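Local coordinates for protein putative immunoglobulin A1 protease (Bacteroides ovatus, PDB 3N6Z) that is of unknown function but is probably a hydrolase, a putative immunoglobulin A1 protease built on a parallel beta-helix, at residues 51-56 / 75-80; 107-112 / 131-136; 184-189 / 221-226; 203-208 / 238-243; 263-268 / 294-299. All coordinates share one frame; numbering follows the deposited sequence.

Contact 1 of 5, residues 51-56 / 75-80; sequences MIMNAT and LGADID
Ile79 sets CG1 anti to its carbonyl carbon (chi1 -52°) and bends again at chi2 (-66°), which brings CD1 back toward the chain at 51-56, where Ile52 presents its CG2 methyl. The two segments belong to successive rungs near the N-terminal end of a parallel beta-helix, paired as parallel strands at Ile52 and Leu75. Ile52 CG2 lies 3.8 Å from Ile79 CD1, the two side chains meeting at about a right angle, and the same methyl touches Leu75 CD2, so three branched aliphatic residues fill one buried patch. Ile79 CD1 also reaches within 3.4 Å of Asn54 N, while its CG2 packs 3.6 Å from Ala55 CA; alanine is small enough to let the start of helix 55-58 come this close. An alanine in place of Ile79 lacks CG1, CG2 and CD1, and a gap would probably open between Ile52 and the first turn of that helix. Glycine suits position 76 because a CB there would run into the selenium of Met53, a selenomethionine whose SE lies 3.6 Å from Gly76 CA, where the sulfur of methionine would be. Gly76 N also donates to Ile52 O over 2.9 Å, almost straight at 176°.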
# COMPACT_ATOMS: atom_id res chain seq x y z
N MSE A 51 -13.34 -15.77 10.92
CA MSE A 51 -14.33 -14.80 10.46
C MSE A 51 -14.46 -13.67 11.49
O MSE A 51 -14.75 -13.94 12.68
CB MSE A 51 -15.67 -15.51 10.21
CG MSE A 51 -16.71 -14.65 9.52
SE MSE A 51 -16.29 -14.15 7.72
CE MSE A 51 -16.62 -15.88 6.90
N ILE A 52 -14.24 -12.44 11.01
CA ILE A 52 -14.13 -11.25 11.85
C ILE A 52 -15.36 -10.37 11.64
O ILE A 52 -15.63 -9.92 10.51
CB ILE A 52 -12.87 -10.48 11.49
CG1 ILE A 52 -11.61 -11.33 11.76
CG2 ILE A 52 -12.80 -9.10 12.22
CD1 ILE A 52 -10.38 -10.85 10.93
N MSE A 53 -16.08 -10.10 12.73
CA MSE A 53 -17.35 -9.34 12.67
C MSE A 53 -17.33 -8.00 13.36
O MSE A 53 -18.26 -7.22 13.21
CB MSE A 53 -18.48 -10.19 13.28
CG MSE A 53 -18.71 -11.54 12.58
SE MSE A 53 -19.27 -11.36 10.77
CE MSE A 53 -21.02 -10.60 11.03
N ASN A 54 -16.31 -7.72 14.16
CA ASN A 54 -16.20 -6.47 14.89
C ASN A 54 -14.74 -6.19 15.24
O ASN A 54 -13.87 -7.03 14.97
CB ASN A 54 -17.12 -6.48 16.12
CG ASN A 54 -16.76 -7.53 17.11
OD1 ASN A 54 -15.59 -7.74 17.42
ND2 ASN A 54 -17.77 -8.17 17.69
N ALA A 55 -14.46 -5.05 15.84
CA ALA A 55 -13.08 -4.65 16.14
C ALA A 55 -12.45 -5.43 17.27
O ALA A 55 -11.23 -5.56 17.33
CB ALA A 55 -12.99 -3.15 16.41
N THR A 56 -13.26 -5.98 18.16
CA THR A 56 -12.69 -6.79 19.23
C THR A 56 -12.11 -8.07 18.61
O THR A 56 -11.00 -8.50 18.94
CB THR A 56 -13.73 -7.14 20.26
OG1 THR A 56 -14.30 -5.95 20.79
CG2 THR A 56 -13.11 -7.96 21.41
N LEU A 75 -13.07 -10.94 6.62
CA LEU A 75 -14.07 -10.04 7.21
C LEU A 75 -15.46 -10.47 6.79
O LEU A 75 -15.69 -10.73 5.60
CB LEU A 75 -13.88 -8.59 6.77
CG LEU A 75 -12.53 -7.94 7.13
CD1 LEU A 75 -12.53 -6.47 6.66
CD2 LEU A 75 -12.29 -8.02 8.65
N GLY A 76 -16.37 -10.49 7.75
CA GLY A 76 -17.81 -10.75 7.50
C GLY A 76 -18.68 -9.52 7.64
O GLY A 76 -19.91 -9.62 7.49
N ALA A 77 -18.07 -8.38 7.91
CA ALA A 77 -18.73 -7.08 8.10
C ALA A 77 -17.68 -6.00 7.96
O ALA A 77 -16.48 -6.25 8.10
CB ALA A 77 -19.37 -7.01 9.51
N ASP A 78 -18.12 -4.76 7.77
CA ASP A 78 -17.24 -3.61 7.94
C ASP A 78 -16.82 -3.56 9.41
O ASP A 78 -17.57 -3.95 10.29
CB ASP A 78 -17.92 -2.28 7.59
CG ASP A 78 -18.27 -2.12 6.11
OD1 ASP A 78 -17.76 -2.88 5.26
OD2 ASP A 78 -19.07 -1.22 5.83
N ILE A 79 -15.60 -3.08 9.64
CA ILE A 79 -15.01 -3.04 10.97
C ILE A 79 -14.62 -1.60 11.28
O ILE A 79 -13.83 -1.01 10.56
CB ILE A 79 -13.76 -3.93 11.10
CG1 ILE A 79 -14.08 -5.35 10.61
CG2 ILE A 79 -13.23 -3.90 12.58
CD1 ILE A 79 -15.10 -6.14 11.44
N ASP A 80 -15.18 -1.04 12.32
CA ASP A 80 -14.81 0.33 12.73
C ASP A 80 -13.93 0.22 13.96
O ASP A 80 -14.39 -0.22 15.03
CB ASP A 80 -16.05 1.18 12.98
CG ASP A 80 -15.73 2.64 13.21
OD1 ASP A 80 -14.60 2.95 13.66
OD2 ASP A 80 -16.62 3.49 12.97

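Contact 2 of 5, residues 107-112 / 131-136; sequences HVIKNF and RNVGFV
Ile109 and Phe135 lie side by side and point the same way, with Ile109 CD1 3.8 Å from Phe135 CZ at an oblique approach to the ring. Val133, two residues before Phe135 on the same face, reaches the same isoleucine, its CG2 3.9 Å from Ile109 CD1, so this methyl touches both the valine and the phenylalanine ring. Phe112 reaches the group because its CG stands anti to the backbone N (chi1 167°); its ring meets that of Phe135 obliquely, with planes 57° apart and centroids separated by 5.8 Å. Phe122 touches both rings edge-to-face and ties the pair together. The other face of the strands carries Val108, Lys110 and Val136. Here Val136 spreads its two methyls, CG2 to Val108 CB at 4.1 Å and CG1 toward the aliphatic CE of Lys110, whose NZ goes on to a salt bridge with Glu363. Gly134 leaves room for Val108 CG1, which a CB would press tightly. Parallel backbone bonds hold the register, among them Ile109 N to Gly134 O at 2.8 Å. Where the strands end, water 1 donates to Ile109 O and Val136 O and accepts from Phe112 N, satisfying polar groups as the chain turns at Asn111. With apolar Ile109, Val133, Phe135 and Phe112 packed together on one side of in-register parallel strands, the arrangement is that of neighbouring rungs in a parallel beta-helix.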
# COMPACT_ATOMS: atom_id res chain seq x y z
N HIS A 107 -15.38 -5.50 2.21
CA HIS A 107 -15.71 -4.68 3.36
C HIS A 107 -14.60 -3.66 3.62
O HIS A 107 -13.48 -3.75 3.08
CB HIS A 107 -15.93 -5.54 4.61
CG HIS A 107 -17.03 -6.52 4.46
ND1 HIS A 107 -18.36 -6.18 4.53
CD2 HIS A 107 -17.00 -7.85 4.25
CE1 HIS A 107 -19.10 -7.27 4.36
NE2 HIS A 107 -18.30 -8.30 4.19
N VAL A 108 -14.92 -2.71 4.49
CA VAL A 108 -13.96 -1.68 4.89
C VAL A 108 -13.62 -1.78 6.37
O VAL A 108 -14.44 -2.19 7.20
CB VAL A 108 -14.42 -0.25 4.51
CG1 VAL A 108 -14.57 -0.12 2.97
CG2 VAL A 108 -15.67 0.15 5.26
N ILE A 109 -12.40 -1.38 6.68
CA ILE A 109 -11.89 -1.18 8.02
C ILE A 109 -11.75 0.33 8.20
O ILE A 109 -10.96 1.00 7.47
CB ILE A 109 -10.54 -1.86 8.22
CG1 ILE A 109 -10.65 -3.37 8.01
CG2 ILE A 109 -9.98 -1.57 9.65
CD1 ILE A 109 -9.33 -4.12 7.98
N LYS A 110 -12.50 0.90 9.11
CA LYS A 110 -12.57 2.35 9.32
C LYS A 110 -11.79 2.77 10.56
O LYS A 110 -11.77 2.06 11.58
CB LYS A 110 -14.03 2.82 9.48
CG LYS A 110 -14.95 2.50 8.37
CD LYS A 110 -16.27 3.30 8.46
CE LYS A 110 -16.05 4.79 8.30
NZ LYS A 110 -17.32 5.49 7.86
N ASN A 111 -11.19 3.96 10.49
CA ASN A 111 -10.60 4.61 11.68
C ASN A 111 -9.47 3.80 12.32
O ASN A 111 -9.28 3.82 13.53
CB ASN A 111 -11.73 4.95 12.69
CG ASN A 111 -12.81 5.81 12.07
OD1 ASN A 111 -12.50 6.74 11.31
ND2 ASN A 111 -14.07 5.49 12.34
N PHE A 112 -8.74 3.06 11.50
CA PHE A 112 -7.56 2.34 11.94
C PHE A 112 -6.42 3.30 12.24
O PHE A 112 -6.11 4.16 11.43
CB PHE A 112 -7.14 1.32 10.87
CG PHE A 112 -5.77 0.74 11.07
CD1 PHE A 112 -5.48 0.04 12.23
CD2 PHE A 112 -4.79 0.84 10.09
CE1 PHE A 112 -4.22 -0.49 12.43
CE2 PHE A 112 -3.51 0.30 10.28
CZ PHE A 112 -3.23 -0.38 11.46
N ARG A 131 -6.52 -9.11 0.10
CA ARG A 131 -7.39 -8.79 -1.01
C ARG A 131 -8.73 -8.28 -0.54
O ARG A 131 -9.21 -8.64 0.54
CB ARG A 131 -7.59 -9.99 -1.93
CG ARG A 131 -8.24 -11.21 -1.27
CD ARG A 131 -8.23 -12.46 -2.20
NE ARG A 131 -8.61 -13.69 -1.51
CZ ARG A 131 -7.89 -14.25 -0.54
NH1 ARG A 131 -6.80 -13.64 -0.09
NH2 ARG A 131 -8.31 -15.37 0.06
N ASN A 132 -9.35 -7.48 -1.39
CA ASN A 132 -10.74 -7.09 -1.23
C ASN A 132 -11.06 -6.38 0.09
O ASN A 132 -12.10 -6.62 0.69
CB ASN A 132 -11.69 -8.30 -1.41
CG ASN A 132 -11.36 -9.13 -2.64
OD1 ASN A 132 -11.15 -8.59 -3.71
ND2 ASN A 132 -11.31 -10.46 -2.47
N VAL A 133 -10.18 -5.46 0.51
CA VAL A 133 -10.45 -4.63 1.69
C VAL A 133 -10.13 -3.17 1.40
O VAL A 133 -9.14 -2.86 0.72
CB VAL A 133 -9.70 -5.15 2.96
CG1 VAL A 133 -8.17 -4.97 2.85
CG2 VAL A 133 -10.23 -4.49 4.23
N GLY A 134 -10.92 -2.27 1.98
CA GLY A 134 -10.61 -0.86 2.02
C GLY A 134 -10.33 -0.40 3.43
O GLY A 134 -10.96 -0.89 4.37
N PHE A 135 -9.37 0.50 3.55
CA PHE A 135 -9.11 1.20 4.81
C PHE A 135 -9.57 2.64 4.66
O PHE A 135 -9.05 3.38 3.82
CB PHE A 135 -7.61 1.17 5.18
CG PHE A 135 -7.13 -0.16 5.63
CD1 PHE A 135 -6.84 -1.15 4.71
CD2 PHE A 135 -6.92 -0.41 6.99
CE1 PHE A 135 -6.37 -2.38 5.13
CE2 PHE A 135 -6.48 -1.64 7.40
CZ PHE A 135 -6.20 -2.63 6.50
N VAL A 136 -10.58 3.04 5.44
CA VAL A 136 -11.14 4.39 5.38
C VAL A 136 -10.69 5.19 6.60
O VAL A 136 -10.84 4.74 7.73
CB VAL A 136 -12.68 4.34 5.30
CG1 VAL A 136 -13.29 5.74 5.47
CG2 VAL A 136 -13.14 3.65 4.01
O HOH W 1 -8.96 2.72 8.49

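Contact 3 of 5, residues 184-189 / 221-226; sequences GGIAGV and GGIAGR. With SO4 (sulfate ion), chain C.
Gly184 with Gly221, Ala187 with Ala224 and Val189 with Arg226 form parallel bridges, but between them both chains turn tightly, so the backbone alternates between strand and corner. Each segment carries the sequence Gly-Gly-Ile-Ala-Gly, and the two lie one on the other as equivalent turns of a parallel beta-helix; the pattern recalls the GLUG repeat of immunoglobulin A1 proteases. Ile223 O takes two bonds across the gap, from Ile186 N at 2.9 Å and from Ala187 N at 3.1 Å. The glycines are needed for closeness: a CB on Gly184 would clash with Ala224 CA, one on Gly185 with Gly222 O, and one on Gly225 with Gly188 O. Ile186 and Ile223 adopt nearly the same conformation and lie side by side, CG1 of Ile186 being 4.0 Å from CD1 of Ile223. Ile223 also touches Ile253, so the aliphatic stack runs on beyond these two rungs. The alanines keep their paired positions slim, with Ala224 CB 3.8 Å from Ala187 O. At the far end Val189 CG2 rests 4.2 Å from Arg226 CD. Starting with CG anti to the backbone N (chi1 178°), the arginine runs out fully extended past the valine, and its NH2 also forms a salt bridge with Asp258. Its guanidinium receives a sulfate, probably from the crystallisation liquor, edge-on, with NH1 2.8 Å from O4 and NH2 3.0 Å from O3.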
# COMPACT_ATOMS: atom_id res chain seq x y z
N GLY A 184 4.26 5.17 1.74
CA GLY A 184 3.35 4.89 0.64
C GLY A 184 1.92 4.80 1.09
O GLY A 184 1.63 4.42 2.21
N GLY A 185 0.99 5.10 0.17
CA GLY A 185 -0.42 5.01 0.55
C GLY A 185 -0.85 3.59 0.88
O GLY A 185 -1.70 3.38 1.74
N ILE A 186 -0.28 2.62 0.17
CA ILE A 186 -0.57 1.19 0.38
C ILE A 186 0.52 0.52 1.23
O ILE A 186 0.21 -0.07 2.28
CB ILE A 186 -0.79 0.42 -0.98
CG1 ILE A 186 -1.91 1.05 -1.83
CG2 ILE A 186 -0.97 -1.09 -0.74
CD1 ILE A 186 -3.31 0.98 -1.24
N ALA A 187 1.77 0.58 0.76
CA ALA A 187 2.89 -0.10 1.41
C ALA A 187 4.09 0.81 1.48
O ALA A 187 4.36 1.57 0.55
CB ALA A 187 3.27 -1.38 0.61
N GLY A 188 4.88 0.67 2.54
CA GLY A 188 6.14 1.41 2.61
C GLY A 188 7.15 0.94 1.57
O GLY A 188 7.68 1.74 0.77
N VAL A 189 7.38 -0.38 1.56
CA VAL A 189 8.38 -1.02 0.72
C VAL A 189 7.76 -2.25 0.05
O VAL A 189 7.21 -3.11 0.73
CB VAL A 189 9.64 -1.44 1.54
CG1 VAL A 189 10.73 -1.95 0.58
CG2 VAL A 189 10.15 -0.29 2.42
N GLY A 221 5.72 7.69 -2.12
CA GLY A 221 4.91 7.34 -3.29
C GLY A 221 3.43 7.30 -2.96
O GLY A 221 3.03 6.87 -1.88
N GLY A 222 2.60 7.58 -3.96
CA GLY A 222 1.15 7.49 -3.77
C GLY A 222 0.72 6.10 -3.40
O GLY A 222 -0.21 5.92 -2.60
N ILE A 223 1.39 5.09 -3.99
CA ILE A 223 1.10 3.67 -3.74
C ILE A 223 2.16 3.01 -2.85
O ILE A 223 1.81 2.41 -1.80
CB ILE A 223 0.92 2.89 -5.05
CG1 ILE A 223 -0.28 3.46 -5.82
CG2 ILE A 223 0.80 1.35 -4.83
CD1 ILE A 223 -1.67 3.21 -5.21
N ALA A 224 3.44 3.11 -3.22
CA ALA A 224 4.54 2.49 -2.48
C ALA A 224 5.67 3.51 -2.36
O ALA A 224 6.00 4.21 -3.31
CB ALA A 224 5.02 1.21 -3.20
N GLY A 225 6.36 3.49 -1.22
CA GLY A 225 7.53 4.35 -1.07
C GLY A 225 8.75 3.91 -1.82
O GLY A 225 9.39 4.72 -2.53
N ARG A 226 9.08 2.63 -1.69
CA ARG A 226 10.35 2.09 -2.11
C ARG A 226 10.15 0.70 -2.70
O ARG A 226 9.29 -0.05 -2.24
CB ARG A 226 11.26 2.05 -0.87
CG ARG A 226 12.65 1.48 -1.05
CD ARG A 226 13.32 1.36 0.31
NE ARG A 226 14.67 0.82 0.18
CZ ARG A 226 15.35 0.27 1.18
NH1 ARG A 226 14.86 0.28 2.42
NH2 ARG A 226 16.55 -0.26 0.93
S SO4 C . 17.79 -1.69 4.06
O1 SO4 C . 17.70 -2.72 5.10
O2 SO4 C . 19.04 -0.95 4.16
O3 SO4 C . 17.71 -2.32 2.75
O4 SO4 C . 16.68 -0.76 4.28

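Contact 4 of 5, residues 203-208 / 238-243; sequences NCYSNA and YAYGAV
Cys204 opens the pairing through its backbone, its O accepting from Tyr238 N at 3.2 Å. Tyr205 follows, its CG placed between the backbone N and the carbonyl carbon (chi1 71°), which stands the ring alongside that of Tyr238. The two rings are nearly parallel, 22° apart, but slid so far that they barely overlap; the closer meeting is Tyr205 CB with Tyr238 CD1 at 3.7 Å. Ser206 carries the parallel ladder onward: its N donates to Tyr238 O, and its O accepts from Tyr240 N at 2.9 Å. Serine suits this place because its OG also takes the N-H of Ala208, 3.1 Å away, in an ST turn, and meets Thr173 OG1 as well. Asn207, in one of its two conformers, lays its amide flat over one face of Tyr240, planes 9° apart, with CG 3.4 Å from CE2 and CB making a CH-pi contact over the ring. Ala208 O then lies 3.3 Å from Gly241 CA, an approach that a CB on the glycine would forbid; water 2 donates to the same oxygen. Strand 204-206 lies between strands 172-174 and 237-239 of a parallel sheet, with Tyr205 stacked on Tyr172. The C-terminal part of the chain borders the tyrosines: Tyr240 stacks with Tyr356, Tyr238 OH bonds Pro357 O, and Tyr205 meets Phe359 of strand 358-359 edge-to-face.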
# COMPACT_ATOMS: atom_id res chain seq x y z
N ASN A 203 -4.69 -3.50 -8.94
CA ASN A 203 -6.07 -3.08 -8.80
C ASN A 203 -6.33 -2.44 -7.42
O ASN A 203 -7.24 -2.83 -6.68
CB ASN A 203 -7.06 -4.23 -9.09
CG ASN A 203 -7.34 -4.38 -10.59
OD1 ASN A 203 -7.58 -3.38 -11.31
ND2 ASN A 203 -7.29 -5.61 -11.06
N CYS A 204 -5.51 -1.44 -7.12
CA CYS A 204 -5.61 -0.68 -5.88
C CYS A 204 -5.61 0.80 -6.12
O CYS A 204 -5.09 1.29 -7.11
CB CYS A 204 -4.44 -0.99 -4.91
SG CYS A 204 -4.40 -2.70 -4.32
N TYR A 205 -6.21 1.55 -5.22
CA TYR A 205 -6.06 3.00 -5.21
C TYR A 205 -5.85 3.52 -3.79
O TYR A 205 -6.12 2.84 -2.79
CB TYR A 205 -7.26 3.70 -5.88
CG TYR A 205 -8.57 3.68 -5.12
CD1 TYR A 205 -9.46 2.64 -5.29
CD2 TYR A 205 -8.92 4.71 -4.26
CE1 TYR A 205 -10.68 2.61 -4.61
CE2 TYR A 205 -10.16 4.72 -3.60
CZ TYR A 205 -11.04 3.66 -3.77
OH TYR A 205 -12.26 3.62 -3.10
N SER A 206 -5.38 4.76 -3.71
CA SER A 206 -5.30 5.46 -2.46
C SER A 206 -5.60 6.93 -2.62
O SER A 206 -5.23 7.53 -3.63
CB SER A 206 -3.91 5.31 -1.85
OG SER A 206 -3.79 5.89 -0.57
N ASN A 207 -6.27 7.48 -1.60
CA ASN A 207 -6.45 8.91 -1.40
C ASN A 207 -5.78 9.39 -0.10
O ASN A 207 -6.06 10.51 0.42
CB ASN A 207 -7.95 9.23 -1.41
CG ASN A 207 -8.20 10.70 -1.28
OD1 ASN A 207 -7.35 11.51 -1.67
ND2 ASN A 207 -9.35 11.07 -0.73
N ALA A 208 -4.88 8.60 0.47
CA ALA A 208 -4.20 9.03 1.69
C ALA A 208 -3.18 10.12 1.42
O ALA A 208 -2.54 10.08 0.39
CB ALA A 208 -3.51 7.81 2.31
N TYR A 238 -3.91 3.56 -9.03
CA TYR A 238 -3.82 5.02 -9.06
C TYR A 238 -3.91 5.61 -7.67
O TYR A 238 -4.41 4.96 -6.75
CB TYR A 238 -4.85 5.63 -10.04
CG TYR A 238 -6.14 6.16 -9.48
CD1 TYR A 238 -7.22 5.32 -9.20
CD2 TYR A 238 -6.29 7.51 -9.21
CE1 TYR A 238 -8.42 5.83 -8.69
CE2 TYR A 238 -7.47 8.03 -8.71
CZ TYR A 238 -8.54 7.19 -8.43
OH TYR A 238 -9.70 7.73 -7.96
N ALA A 239 -3.46 6.85 -7.54
CA ALA A 239 -3.52 7.56 -6.28
C ALA A 239 -3.91 9.01 -6.50
O ALA A 239 -3.61 9.59 -7.54
CB ALA A 239 -2.18 7.47 -5.52
N TYR A 240 -4.54 9.59 -5.49
CA TYR A 240 -4.89 11.00 -5.53
C TYR A 240 -4.70 11.76 -4.25
O TYR A 240 -4.98 12.98 -4.19
CB TYR A 240 -6.24 11.23 -6.17
CG TYR A 240 -7.49 10.73 -5.47
CD1 TYR A 240 -7.86 9.40 -5.54
CD2 TYR A 240 -8.37 11.63 -4.88
CE1 TYR A 240 -9.06 8.96 -5.01
CE2 TYR A 240 -9.59 11.19 -4.30
CZ TYR A 240 -9.93 9.84 -4.41
OH TYR A 240 -11.10 9.32 -3.89
N GLY A 241 -4.17 11.12 -3.23
CA GLY A 241 -3.75 11.91 -2.05
C GLY A 241 -2.42 12.66 -2.23
O GLY A 241 -1.56 12.23 -2.98
N ALA A 242 -2.25 13.78 -1.58
CA ALA A 242 -1.00 14.56 -1.68
C ALA A 242 0.20 13.76 -1.19
O ALA A 242 0.12 13.16 -0.13
CB ALA A 242 -1.13 15.85 -0.86
N VAL A 243 1.28 13.76 -1.96
CA VAL A 243 2.49 12.99 -1.65
C VAL A 243 3.65 13.98 -1.48
O VAL A 243 3.83 14.86 -2.33
CB VAL A 243 2.86 11.94 -2.73
CG1 VAL A 243 4.00 11.04 -2.28
CG2 VAL A 243 1.65 11.15 -3.15
O HOH W 2 -2.45 8.68 -2.11
O HOH W 3 -7.21 14.20 -2.61

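Contact 5 of 5, residues 263-268 / 294-299; sequences IAIKNS and GSYENC
Ile265, Asn267 and Glu297 bury much of the surface between these two rungs of a parallel beta-helix, which run together through strands 263-266 and 294-296 and then round the same corner. Ile265 lies beside Tyr296, pointing the same way, with its CB at the ring edge 3.9 Å from CD1. Its CG2 stands 3.9 Å from Cys299 SG. A beta-branched aliphatic residue thus fills the angle between an aromatic ring and a thiol, while Tyr296 OH is bonded to Ala291 O and its ring stacks with Phe327. Glu297 N donates to Ile265 O, and Glu297 O in turn accepts from Asn267 N at 2.9 Å, so both the N and the O of Glu297 are bonded to 263-268, while its extended side chain runs past the aliphatic part of Lys266. Asn267 takes up positive phi and psi, a conformation asparagine tolerates well, and Asn298 repeats it one rung on. The two amides lie side by side but turned 46° against each other, as a step of the asparagine ladder seen at beta-helix corners: Asn267 ND2 donates to a lone pair of Asn298 OD1 over 3.0 Å in a bent bond (131°), the acceptor sitting 27° out of the donor's amide plane. A leucine in place of Asn267 would probably leave Asn298 OD1 without this donor and strain the left-handed turn. Beyond the corner, Ser268 N donates to Asn298 O at 3.1 Å. Water 4 bridges the side chains of Asn267 and Glu297, donating to Asn267 OD1 at 3.1 Å and, weakly, to Glu297 OE2.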
# COMPACT_ATOMS: atom_id res chain seq x y z
N ILE A 263 11.55 -2.79 -11.23
CA ILE A 263 10.10 -2.90 -11.12
C ILE A 263 9.52 -2.82 -12.51
O ILE A 263 10.12 -2.23 -13.40
CB ILE A 263 9.48 -1.72 -10.25
CG1 ILE A 263 8.11 -2.12 -9.68
CG2 ILE A 263 9.48 -0.36 -10.96
CD1 ILE A 263 7.54 -1.14 -8.63
N ALA A 264 8.31 -3.34 -12.66
CA ALA A 264 7.43 -2.98 -13.78
C ALA A 264 6.24 -2.23 -13.18
O ALA A 264 5.68 -2.64 -12.18
CB ALA A 264 6.95 -4.25 -14.57
N ILE A 265 5.89 -1.12 -13.82
CA ILE A 265 4.66 -0.39 -13.50
C ILE A 265 3.89 -0.30 -14.81
O ILE A 265 4.37 0.28 -15.80
CB ILE A 265 4.86 1.01 -12.87
CG1 ILE A 265 5.76 0.93 -11.64
CG2 ILE A 265 3.49 1.63 -12.51
CD1 ILE A 265 6.02 2.25 -10.97
N LYS A 266 2.67 -0.86 -14.79
CA LYS A 266 1.85 -0.98 -15.99
C LYS A 266 0.44 -0.54 -15.68
O LYS A 266 -0.10 -0.86 -14.62
CB LYS A 266 1.81 -2.44 -16.48
CG LYS A 266 3.21 -3.02 -16.79
CD LYS A 266 3.14 -4.49 -17.30
CE LYS A 266 4.51 -5.19 -17.28
NZ LYS A 266 4.47 -6.69 -17.47
N ASN A 267 -0.19 0.15 -16.62
CA ASN A 267 -1.59 0.52 -16.52
C ASN A 267 -1.89 1.16 -15.18
O ASN A 267 -2.68 0.66 -14.39
CB ASN A 267 -2.49 -0.70 -16.76
CG ASN A 267 -2.29 -1.29 -18.12
OD1 ASN A 267 -1.90 -2.49 -18.27
ND2 ASN A 267 -2.55 -0.51 -19.10
N SER A 268 -1.24 2.27 -14.93
CA SER A 268 -1.32 3.01 -13.67
C SER A 268 -1.37 4.49 -13.91
O SER A 268 -1.03 4.99 -15.00
CB SER A 268 -0.17 2.59 -12.75
OG SER A 268 -0.31 1.18 -12.38
N GLY A 294 13.30 0.93 -13.97
CA GLY A 294 11.99 0.37 -14.19
C GLY A 294 11.59 0.20 -15.65
O GLY A 294 12.16 0.83 -16.54
N SER A 295 10.58 -0.64 -15.83
CA SER A 295 9.97 -0.92 -17.12
C SER A 295 8.50 -0.49 -17.05
O SER A 295 7.77 -0.91 -16.14
CB SER A 295 10.07 -2.39 -17.48
OG SER A 295 11.41 -2.81 -17.58
N TYR A 296 8.07 0.31 -18.00
CA TYR A 296 6.78 0.96 -17.90
C TYR A 296 5.93 0.75 -19.12
O TYR A 296 6.43 0.72 -20.26
CB TYR A 296 6.99 2.47 -17.70
CG TYR A 296 7.91 2.77 -16.52
CD1 TYR A 296 7.55 2.46 -15.22
CD2 TYR A 296 9.19 3.26 -16.72
CE1 TYR A 296 8.39 2.69 -14.16
CE2 TYR A 296 10.05 3.50 -15.65
CZ TYR A 296 9.65 3.21 -14.37
OH TYR A 296 10.48 3.41 -13.30
N GLU A 297 4.61 0.66 -18.89
CA GLU A 297 3.65 0.59 -19.99
C GLU A 297 2.38 1.29 -19.52
O GLU A 297 1.91 1.01 -18.42
CB GLU A 297 3.37 -0.87 -20.32
CG GLU A 297 2.37 -1.08 -21.43
CD GLU A 297 2.10 -2.53 -21.80
OE1 GLU A 297 2.53 -3.45 -21.07
OE2 GLU A 297 1.41 -2.72 -22.83
N ASN A 298 1.80 2.14 -20.36
CA ASN A 298 0.50 2.74 -20.09
C ASN A 298 0.44 3.40 -18.70
O ASN A 298 -0.39 3.02 -17.85
CB ASN A 298 -0.63 1.71 -20.23
CG ASN A 298 -0.73 1.06 -21.61
OD1 ASN A 298 -1.30 -0.06 -21.74
ND2 ASN A 298 -0.24 1.72 -22.62
N CYS A 299 1.37 4.33 -18.47
CA CYS A 299 1.43 5.10 -17.24
C CYS A 299 1.04 6.54 -17.53
O CYS A 299 1.65 7.19 -18.42
CB CYS A 299 2.82 5.05 -16.63
SG CYS A 299 3.26 3.40 -15.95
O HOH W 4 -1.41 -3.59 -21.16

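The five contacts sample one beta-helix from near its N-terminal end toward its C-terminal part, contacts 1 and 5 lying on opposite sides of the chain's centre with their centres about 35 Å apart. Contacts 1 and 2 follow directly on each other: strands 79-80 and 107-110 are neighbours, and Ile79 O is 2.7 Å from Lys110 N. Contacts 3 and 4 have centres about 10 Å apart and their segments alternate along the chain; they touch where Ile223 CD1 packs 3.6 Å from Tyr238 O. Contact 5 lies about 15 Å, centre to centre, from contact 3. The sulfate of contact 3 and the glycerol near Ser295 of contact 5 probably come from the crystallisation liquor and mark no established active site.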